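PDB 2VSH: 2-c-methyl-d-erythritol 4-phosphate cytidylyltransferase, which catalyses the transfer of the cytidylyl group of CTP to D-ribitol 5-phosphate, making CDP-ribitol for teichoic acid precursors. Local coordinates for residues 2-10 with 46-55; 132-143 with 165-175. All blocks are in the same frame, centred on the assembly; numbering follows the deposited sequence.

In the fold
Both contacts are buried strand pairings in one mixed seven-stranded sheet, on opposite sides of the chain's centre; their own centres are about 17 Å apart and they do not touch. Interaction 1 joins neighbouring parallel strands in the N-terminal half of the sheet, between helices 33-42 and 86-100, and carries small and branched apolar side chains toward the probable CTP-binding residues L8 to G10 at its C-terminal end. Interaction 2 joins antiparallel strands, of which 165-175 lies next to strand 108-113 and turns a corner at T170. Its chemistry is more polar: threonine and arginine side chains add bonds to backbone carbonyls, Q169 bonds outward, and its 165-166 end continues the sheet into the second subunit.

Interaction 1 of 2, residues 2-10 with 46-55; sequences MIYAGILAG and SIEKIVVGVH
A5 and I7 lie beside I50 and V52 as strands 3-9 and 50-54 run parallel, their axes 4.7 Å apart at closest approach. With helix 33-42 between them in sequence they form the first beta-alpha-beta crossover of the GT-A-type nucleotidyltransferase fold.

Backbone bonds alternate in direction along the pair. The amides of A5, I7 and A9 donate to the carbonyls of K49, V51 and G53, while the amides of E48, V51 and G53 donate to the carbonyls of I3, A5 and I7. At the N-terminal end one water accepts from I3 N and donates to S46 O, carrying the link on past the E48 N to I3 O bond to the residues leading into strand 50-54.

Apolar contacts fill the face covered by helix 33-42. A5 is small enough for I50 to straddle it, with both CG1 and CG2 of I50 4.1 Å from A5 CB. V52 CG1, anti to its own backbone N (chi1 -163°), reaches A9 CB at 3.9 Å. Beta-branched residues suit these extended positions. On the other face G6 and G53 carry no side chain, and L8 packs on R86 and S89 of helix 86-100.

Mixed contacts gather near the N terminus. The ring of Y4 lies alongside E48, Y4 CE2 being 3.6 Å from E48 CG, with ring and carboxylate planes nearly perpendicular at 86°; K49 CB meets the ring edge in plane. M2 lays its thioether across the same glutamate, M2 CE 3.5 Å from E48 OE1, an oxygen also hydrogen-bonded to Y100.

L8, A9 and G10, at the C-terminal end of strand 3-9, probably form part of the CTP site. The last direct bond, from A9 N to G53 O, is 2.8 Å long but bent to 135°, and A9 CB presses on that same G53 O at 3.3 Å.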
loop_
_atom_site.group_PDB
_atom_site.type_symbol
_atom_site.label_atom_id
_atom_site.label_comp_id
_atom_site.label_asym_id
_atom_site.label_seq_id
_atom_site.Cartn_x
_atom_site.Cartn_y
_atom_site.Cartn_z
ATOM N N MET A 2 -19.568 -4.293 28.803
ATOM C CA MET A 2 -20.132 -3.715 27.586
ATOM C C MET A 2 -19.155 -3.759 26.420
ATOM O O MET A 2 -17.943 -3.723 26.619
ATOM C CB MET A 2 -20.558 -2.269 27.830
ATOM C CG MET A 2 -21.572 -2.062 28.940
ATOM S SD MET A 2 -23.193 -2.722 28.500
ATOM C CE MET A 2 -24.217 -1.538 29.348
ATOM N N ILE A 3 -19.696 -3.823 25.202
ATOM C CA ILE A 3 -18.910 -3.683 23.992
ATOM C C ILE A 3 -19.539 -2.562 23.166
ATOM O O ILE A 3 -20.742 -2.584 22.879
ATOM C CB ILE A 3 -18.875 -4.982 23.144
ATOM C CG1 ILE A 3 -18.327 -6.156 23.953
ATOM C CG2 ILE A 3 -18.034 -4.766 21.899
ATOM C CD1 ILE A 3 -18.663 -7.527 23.361
ATOM N N TYR A 4 -18.724 -1.577 22.814
ATOM C CA TYR A 4 -19.169 -0.438 22.018
ATOM C C TYR A 4 -18.466 -0.439 20.674
ATOM O O TYR A 4 -17.354 -0.968 20.541
ATOM C CB TYR A 4 -18.868 0.868 22.767
ATOM C CG TYR A 4 -19.591 0.956 24.107
ATOM C CD1 TYR A 4 -18.976 0.534 25.289
ATOM C CD2 TYR A 4 -20.894 1.419 24.176
ATOM C CE1 TYR A 4 -19.656 0.607 26.534
ATOM C CE2 TYR A 4 -21.573 1.488 25.387
ATOM C CZ TYR A 4 -20.950 1.084 26.561
ATOM O OH TYR A 4 -21.638 1.151 27.746
ATOM N N ALA A 5 -19.117 0.136 19.665
ATOM C CA ALA A 5 -18.417 0.468 18.436
ATOM C C ALA A 5 -18.002 1.926 18.541
ATOM O O ALA A 5 -18.783 2.771 19.017
ATOM C CB ALA A 5 -19.288 0.237 17.204
ATOM N N GLY A 6 -16.764 2.201 18.117
ATOM C CA GLY A 6 -16.201 3.558 18.064
ATOM C C GLY A 6 -15.851 3.915 16.631
ATOM O O GLY A 6 -14.771 3.574 16.136
ATOM N N ILE A 7 -16.756 4.631 15.966
ATOM C CA ILE A 7 -16.592 4.965 14.548
ATOM C C ILE A 7 -15.874 6.314 14.383
ATOM O O ILE A 7 -16.382 7.372 14.820
ATOM C CB ILE A 7 -17.963 4.934 13.799
ATOM C CG1 ILE A 7 -18.698 3.596 14.042
ATOM C CG2 ILE A 7 -17.796 5.243 12.309
ATOM C CD1 ILE A 7 -17.932 2.319 13.621
ATOM N N LEU A 8 -14.693 6.263 13.757
ATOM C CA LEU A 8 -13.823 7.417 13.592
ATOM C C LEU A 8 -14.139 8.104 12.295
ATOM O O LEU A 8 -13.796 7.618 11.208
ATOM C CB LEU A 8 -12.350 7.000 13.662
ATOM C CG LEU A 8 -11.970 6.448 15.041
ATOM C CD1 LEU A 8 -10.820 5.484 14.943
ATOM C CD2 LEU A 8 -11.647 7.596 15.993
ATOM N N ALA A 9 -14.818 9.237 12.426
ATOM C CA ALA A 9 -15.411 9.936 11.288
ATOM C C ALA A 9 -15.073 11.423 11.341
ATOM O O ALA A 9 -15.834 12.268 10.858
ATOM C CB ALA A 9 -16.912 9.715 11.289
ATOM N N GLY A 10 -13.917 11.741 11.920
ATOM C CA GLY A 10 -13.430 13.122 11.984
ATOM C C GLY A 10 -12.320 13.412 10.984
ATOM O O GLY A 10 -12.453 13.153 9.774
ATOM N N SER A 46 -24.088 -8.087 20.047
ATOM C CA SER A 46 -23.288 -7.891 21.275
ATOM C C SER A 46 -22.817 -6.440 21.495
ATOM O O SER A 46 -22.200 -6.135 22.512
ATOM C CB SER A 46 -22.123 -8.886 21.346
ATOM O OG SER A 46 -21.145 -8.629 20.346
ATOM N N ILE A 47 -23.146 -5.549 20.560
ATOM C CA ILE A 47 -22.777 -4.132 20.641
ATOM C C ILE A 47 -23.838 -3.348 21.416
ATOM O O ILE A 47 -25.015 -3.369 21.043
ATOM C CB ILE A 47 -22.615 -3.504 19.215
ATOM C CG1 ILE A 47 -21.493 -4.195 18.417
ATOM C CG2 ILE A 47 -22.388 -1.972 19.277
ATOM C CD1 ILE A 47 -20.087 -3.985 18.951
ATOM N N GLU A 48 -23.422 -2.648 22.468
ATOM C CA GLU A 48 -24.326 -1.824 23.269
ATOM C C GLU A 48 -24.715 -0.520 22.547
ATOM O O GLU A 48 -25.893 -0.268 22.316
ATOM C CB GLU A 48 -23.684 -1.532 24.634
ATOM C CG GLU A 48 -24.511 -0.665 25.572
ATOM C CD GLU A 48 -25.794 -1.307 26.102
ATOM O OE1 GLU A 48 -26.483 -0.619 26.897
ATOM O OE2 GLU A 48 -26.126 -2.467 25.762
ATOM N N LYS A 49 -23.732 0.309 22.208
ATOM C CA LYS A 49 -23.988 1.552 21.466
ATOM C C LYS A 49 -22.976 1.669 20.364
ATOM O O LYS A 49 -21.889 1.120 20.467
ATOM C CB LYS A 49 -23.856 2.790 22.365
ATOM C CG LYS A 49 -24.918 2.949 23.430
ATOM C CD LYS A 49 -26.296 3.132 22.834
ATOM C CE LYS A 49 -27.295 3.573 23.884
ATOM N NZ LYS A 49 -28.656 3.093 23.540
ATOM N N ILE A 50 -23.324 2.438 19.334
ATOM C CA ILE A 50 -22.410 2.783 18.260
ATOM C C ILE A 50 -22.101 4.266 18.383
ATOM O O ILE A 50 -22.980 5.109 18.208
ATOM C CB ILE A 50 -23.027 2.473 16.871
ATOM C CG1 ILE A 50 -23.267 0.967 16.760
ATOM C CG2 ILE A 50 -22.085 2.932 15.775
ATOM C CD1 ILE A 50 -24.360 0.593 15.778
ATOM N N VAL A 51 -20.863 4.567 18.755
ATOM C CA VAL A 51 -20.480 5.929 19.098
ATOM C C VAL A 51 -19.632 6.451 17.947
ATOM O O VAL A 51 -18.602 5.865 17.613
ATOM C CB VAL A 51 -19.698 6.010 20.440
ATOM C CG1 VAL A 51 -19.477 7.462 20.839
ATOM C CG2 VAL A 51 -20.440 5.244 21.551
ATOM N N VAL A 52 -20.104 7.527 17.325
ATOM C CA VAL A 52 -19.469 8.077 16.128
ATOM C C VAL A 52 -18.821 9.434 16.427
ATOM O O VAL A 52 -19.499 10.389 16.813
ATOM C CB VAL A 52 -20.489 8.257 14.971
ATOM C CG1 VAL A 52 -19.758 8.436 13.633
ATOM C CG2 VAL A 52 -21.456 7.067 14.894
ATOM N N GLY A 53 -17.511 9.512 16.214
ATOM C CA GLY A 53 -16.761 10.748 16.419
ATOM C C GLY A 53 -16.693 11.532 15.127
ATOM O O GLY A 53 -16.095 11.089 14.165
ATOM N N VAL A 54 -17.304 12.705 15.115
ATOM C CA VAL A 54 -17.356 13.550 13.921
ATOM C C VAL A 54 -16.766 14.921 14.255
ATOM O O VAL A 54 -16.824 15.368 15.400
ATOM C CB VAL A 54 -18.831 13.673 13.408
ATOM C CG1 VAL A 54 -18.962 14.701 12.345
ATOM C CG2 VAL A 54 -19.321 12.335 12.855
ATOM N N HIS A 55 -16.195 15.585 13.252
ATOM C CA HIS A 55 -15.747 16.957 13.404
ATOM C C HIS A 55 -16.916 17.771 13.952
ATOM O O HIS A 55 -18.054 17.624 13.491
ATOM C CB HIS A 55 -15.263 17.489 12.055
ATOM C CG HIS A 55 -14.771 18.901 12.089
ATOM N ND1 HIS A 55 -15.597 19.974 12.346
ATOM C CD2 HIS A 55 -13.543 19.421 11.855
ATOM C CE1 HIS A 55 -14.899 21.094 12.281
ATOM N NE2 HIS A 55 -13.649 20.788 11.983
HETATM O O HOH W 1 -22.242 -5.094 24.978
HETATM O O HOH W 2 -16.159 14.740 10.357
#

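Interaction 2 of 2, residues 132-143 with 165-175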
loop_
_atom_site.group_PDB
_atom_site.type_symbol
_atom_site.label_atom_id
_atom_site.label_comp_id
_atom_site.label_asym_id
_atom_site.label_seq_id
_atom_site.Cartn_x
_atom_site.Cartn_y
_atom_site.Cartn_z
ATOM N N GLN A 132 -10.839 -10.608 24.372
ATOM C CA GLN A 132 -11.070 -11.285 25.651
ATOM C C GLN A 132 -9.768 -11.778 26.278
ATOM O O GLN A 132 -9.601 -11.696 27.487
ATOM C CB GLN A 132 -12.061 -12.447 25.504
ATOM C CG GLN A 132 -13.433 -12.012 24.985
ATOM C CD GLN A 132 -14.381 -13.186 24.730
ATOM O OE1 GLN A 132 -14.206 -14.290 25.269
ATOM N NE2 GLN A 132 -15.400 -12.943 23.906
ATOM N N ASN A 133 -8.838 -12.264 25.460
ATOM C CA ASN A 133 -7.589 -12.792 26.007
ATOM C C ASN A 133 -6.334 -11.992 25.663
ATOM O O ASN A 133 -5.217 -12.446 25.911
ATOM C CB ASN A 133 -7.428 -14.281 25.649
ATOM C CG ASN A 133 -8.367 -14.709 24.536
ATOM O OD1 ASN A 133 -8.493 -14.018 23.512
ATOM N ND2 ASN A 133 -9.054 -15.830 24.738
ATOM N N HIS A 134 -6.509 -10.798 25.109
ATOM C CA HIS A 134 -5.353 -9.967 24.792
ATOM C C HIS A 134 -5.562 -8.525 25.231
ATOM O O HIS A 134 -6.663 -8.149 25.630
ATOM C CB HIS A 134 -4.997 -10.092 23.313
ATOM C CG HIS A 134 -4.817 -11.512 22.864
ATOM N ND1 HIS A 134 -3.704 -12.262 23.188
ATOM C CD2 HIS A 134 -5.623 -12.332 22.150
ATOM C CE1 HIS A 134 -3.821 -13.474 22.668
ATOM N NE2 HIS A 134 -4.974 -13.539 22.027
ATOM N N ASP A 135 -4.498 -7.730 25.204
ATOM C CA ASP A 135 -4.597 -6.328 25.617
ATOM C C ASP A 135 -5.312 -5.517 24.545
ATOM O O ASP A 135 -6.147 -4.650 24.857
ATOM C CB ASP A 135 -3.215 -5.759 25.916
ATOM C CG ASP A 135 -2.591 -6.397 27.137
ATOM O OD1 ASP A 135 -3.293 -6.519 28.152
ATOM O OD2 ASP A 135 -1.413 -6.766 27.086
ATOM N N ALA A 136 -5.003 -5.827 23.289
ATOM C CA ALA A 136 -5.640 -5.145 22.167
ATOM C C ALA A 136 -5.647 -6.038 20.927
ATOM O O ALA A 136 -5.046 -7.111 20.927
ATOM C CB ALA A 136 -4.946 -3.804 21.878
ATOM N N VAL A 137 -6.351 -5.600 19.887
ATOM C CA VAL A 137 -6.442 -6.351 18.635
ATOM C C VAL A 137 -6.266 -5.371 17.488
ATOM O O VAL A 137 -6.825 -4.288 17.507
ATOM C CB VAL A 137 -7.837 -7.050 18.478
ATOM C CG1 VAL A 137 -7.844 -7.986 17.244
ATOM C CG2 VAL A 137 -8.203 -7.820 19.725
ATOM N N ASP A 138 -5.474 -5.756 16.498
ATOM C CA ASP A 138 -5.289 -4.941 15.321
ATOM C C ASP A 138 -5.694 -5.810 14.149
ATOM O O ASP A 138 -5.207 -6.934 14.006
ATOM C CB ASP A 138 -3.809 -4.567 15.199
ATOM C CG ASP A 138 -3.560 -3.383 14.302
ATOM O OD1 ASP A 138 -4.516 -2.837 13.717
ATOM O OD2 ASP A 138 -2.371 -2.988 14.183
ATOM N N THR A 139 -6.579 -5.292 13.303
ATOM C CA THR A 139 -7.001 -6.020 12.111
ATOM C C THR A 139 -6.022 -5.764 10.985
ATOM O O THR A 139 -5.813 -4.614 10.561
ATOM C CB THR A 139 -8.432 -5.669 11.689
ATOM O OG1 THR A 139 -9.295 -5.709 12.823
ATOM C CG2 THR A 139 -8.952 -6.672 10.701
ATOM N N VAL A 140 -5.434 -6.845 10.486
ATOM C CA VAL A 140 -4.406 -6.757 9.466
ATOM C C VAL A 140 -4.607 -7.777 8.345
ATOM O O VAL A 140 -5.328 -8.764 8.513
ATOM C CB VAL A 140 -2.986 -6.946 10.068
ATOM C CG1 VAL A 140 -2.737 -5.970 11.229
ATOM C CG2 VAL A 140 -2.784 -8.400 10.547
ATOM N N VAL A 141 -3.950 -7.523 7.219
ATOM C CA VAL A 141 -3.798 -8.489 6.132
ATOM C C VAL A 141 -2.305 -8.604 5.805
ATOM O O VAL A 141 -1.522 -7.714 6.147
ATOM C CB VAL A 141 -4.583 -8.073 4.846
ATOM C CG1 VAL A 141 -6.073 -8.223 5.057
ATOM C CG2 VAL A 141 -4.237 -6.660 4.399
ATOM N N GLU A 142 -1.906 -9.686 5.148
ATOM C CA GLU A 142 -0.529 -9.784 4.663
ATOM C C GLU A 142 -0.211 -8.632 3.723
ATOM O O GLU A 142 -0.996 -8.324 2.824
ATOM C CB GLU A 142 -0.283 -11.111 3.952
ATOM C CG GLU A 142 -0.325 -12.314 4.876
ATOM C CD GLU A 142 -0.030 -13.623 4.169
ATOM O OE1 GLU A 142 0.398 -13.602 2.987
ATOM O OE2 GLU A 142 -0.227 -14.685 4.807
ATOM N N ALA A 143 0.940 -7.996 3.944
ATOM C CA ALA A 143 1.405 -6.913 3.085
ATOM C C ALA A 143 1.768 -7.477 1.719
ATOM O O ALA A 143 2.433 -8.510 1.630
ATOM C CB ALA A 143 2.590 -6.205 3.716
ATOM N N LEU A 165 5.658 -8.726 7.521
ATOM C CA LEU A 165 4.957 -7.465 7.353
ATOM C C LEU A 165 3.484 -7.669 7.025
ATOM O O LEU A 165 3.112 -8.585 6.300
ATOM C CB LEU A 165 5.636 -6.581 6.294
ATOM C CG LEU A 165 7.116 -6.213 6.522
ATOM C CD1 LEU A 165 7.670 -5.390 5.348
ATOM C CD2 LEU A 165 7.333 -5.477 7.859
ATOM N N TYR A 166 2.661 -6.799 7.590
ATOM C CA TYR A 166 1.214 -6.842 7.429
ATOM C C TYR A 166 0.752 -5.439 7.114
ATOM O O TYR A 166 1.367 -4.468 7.569
ATOM C CB TYR A 166 0.553 -7.335 8.723
ATOM C CG TYR A 166 0.879 -8.788 9.045
ATOM C CD1 TYR A 166 2.039 -9.123 9.745
ATOM C CD2 TYR A 166 0.035 -9.823 8.635
ATOM C CE1 TYR A 166 2.351 -10.447 10.028
ATOM C CE2 TYR A 166 0.329 -11.148 8.923
ATOM C CZ TYR A 166 1.489 -11.453 9.623
ATOM O OH TYR A 166 1.793 -12.765 9.912
ATOM N N GLN A 167 -0.288 -5.325 6.293
ATOM C CA GLN A 167 -0.955 -4.043 6.094
ATOM C C GLN A 167 -1.978 -3.858 7.217
ATOM O O GLN A 167 -2.850 -4.716 7.437
ATOM C CB GLN A 167 -1.643 -3.981 4.726
ATOM C CG GLN A 167 -2.552 -2.770 4.535
ATOM C CD GLN A 167 -3.543 -2.944 3.395
ATOM O OE1 GLN A 167 -4.756 -3.047 3.614
ATOM N NE2 GLN A 167 -3.032 -2.985 2.173
ATOM N N GLY A 168 -1.844 -2.749 7.938
ATOM C CA GLY A 168 -2.723 -2.437 9.053
ATOM C C GLY A 168 -4.046 -1.928 8.548
ATOM O O GLY A 168 -4.093 -1.061 7.685
ATOM N N GLN A 169 -5.128 -2.473 9.096
ATOM C CA GLN A 169 -6.462 -2.013 8.771
ATOM C C GLN A 169 -7.142 -1.617 10.067
ATOM O O GLN A 169 -6.475 -1.432 11.076
ATOM C CB GLN A 169 -7.255 -3.111 8.062
ATOM C CG GLN A 169 -6.582 -3.692 6.814
ATOM C CD GLN A 169 -7.478 -4.699 6.085
ATOM O OE1 GLN A 169 -8.258 -5.431 6.706
ATOM N NE2 GLN A 169 -7.379 -4.721 4.761
ATOM N N THR A 170 -8.462 -1.469 10.033
ATOM C CA THR A 170 -9.258 -1.433 11.255
ATOM C C THR A 170 -10.372 -2.481 11.095
ATOM O O THR A 170 -10.647 -2.889 9.970
ATOM C CB THR A 170 -9.760 -0.006 11.623
ATOM O OG1 THR A 170 -10.830 0.412 10.764
ATOM C CG2 THR A 170 -8.611 1.026 11.606
ATOM N N PRO A 171 -11.028 -2.907 12.198
ATOM C CA PRO A 171 -10.949 -2.475 13.614
ATOM C C PRO A 171 -9.622 -2.566 14.378
ATOM O O PRO A 171 -8.719 -3.333 14.039
ATOM C CB PRO A 171 -12.020 -3.336 14.313
ATOM C CG PRO A 171 -12.975 -3.697 13.265
ATOM C CD PRO A 171 -12.105 -3.897 12.015
ATOM N N GLN A 172 -9.541 -1.732 15.408
ATOM C CA GLN A 172 -8.563 -1.836 16.466
ATOM C C GLN A 172 -9.370 -1.826 17.760
ATOM O O GLN A 172 -10.162 -0.907 18.007
ATOM C CB GLN A 172 -7.575 -0.671 16.405
ATOM C CG GLN A 172 -6.827 -0.602 15.090
ATOM C CD GLN A 172 -5.774 0.501 15.017
ATOM O OE1 GLN A 172 -4.711 0.302 14.437
ATOM N NE2 GLN A 172 -6.070 1.665 15.586
ATOM N N THR A 173 -9.178 -2.861 18.572
ATOM C CA THR A 173 -10.090 -3.164 19.672
ATOM C C THR A 173 -9.341 -3.301 21.000
ATOM O O THR A 173 -8.273 -3.908 21.071
ATOM C CB THR A 173 -10.901 -4.455 19.350
ATOM O OG1 THR A 173 -11.623 -4.245 18.129
ATOM C CG2 THR A 173 -11.886 -4.816 20.472
ATOM N N PHE A 174 -9.908 -2.716 22.053
ATOM C CA PHE A 174 -9.242 -2.666 23.341
ATOM C C PHE A 174 -10.189 -2.188 24.445
ATOM O O PHE A 174 -11.238 -1.621 24.167
ATOM C CB PHE A 174 -7.979 -1.764 23.254
ATOM C CG PHE A 174 -8.173 -0.507 22.450
ATOM C CD1 PHE A 174 -8.940 0.543 22.942
ATOM C CD2 PHE A 174 -7.584 -0.369 21.196
ATOM C CE1 PHE A 174 -9.128 1.700 22.182
ATOM C CE2 PHE A 174 -7.762 0.781 20.445
ATOM C CZ PHE A 174 -8.541 1.815 20.939
ATOM N N ARG A 175 -9.798 -2.409 25.697
ATOM C CA ARG A 175 -10.567 -1.916 26.844
ATOM C C ARG A 175 -10.453 -0.406 26.877
ATOM O O ARG A 175 -9.366 0.146 26.687
ATOM C CB ARG A 175 -10.065 -2.548 28.142
ATOM C CG ARG A 175 -10.474 -4.015 28.289
ATOM C CD ARG A 175 -9.545 -4.832 29.181
ATOM N NE ARG A 175 -9.833 -6.246 28.941
ATOM C CZ ARG A 175 -9.260 -7.007 28.003
ATOM N NH1 ARG A 175 -8.312 -6.535 27.205
ATOM N NH2 ARG A 175 -9.644 -8.261 27.866
HETATM O O HOH W 3 -7.464 -3.753 26.690
#
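Strand 136-142 runs antiparallel to 171-175, the axes at 177°, with V137 and T173 a hydrogen-bonded pair, but meets 165-169 at 138° because the partner strand turns at T170, ahead of the cis peptide to P171. T139 faces this corner. Its OG1 stands beside its own backbone N (chi1 -47°), and the two converge on one acceptor: P171 O takes T139 OG1 at 2.7 Å and T139 N at 3.0 Å. A short polar side chain is what such a double grip needs, and N127 of helix 121-133 holds the same hydroxyl. The register slips by two residues between D138 and V140, a beta bulge, so T139 bonds to both sides of the corner: its N to P171 O, its O from Q169 N.

Beyond the bulge, Q169 crosses V141 at about a right angle, Q169 NE2 lying 3.7 Å from both V141 CG1 and V141 CG2 while it donates to E214 O. V140 CG2 rests obliquely against the Y166 ring, 3.7 Å from Y166 CD2, and V141 O lies at that ring's edge. L165 and Y166 pair in turn with a strand of the second subunit.

At the far end R175, the N-cap residue of helix 176-184, reaches back to the exit of helix 121-133. Its extended chain puts R175 NH1 2.8 Å from H134 O, within the guanidinium plane, while R175 NE forms a salt bridge with E106.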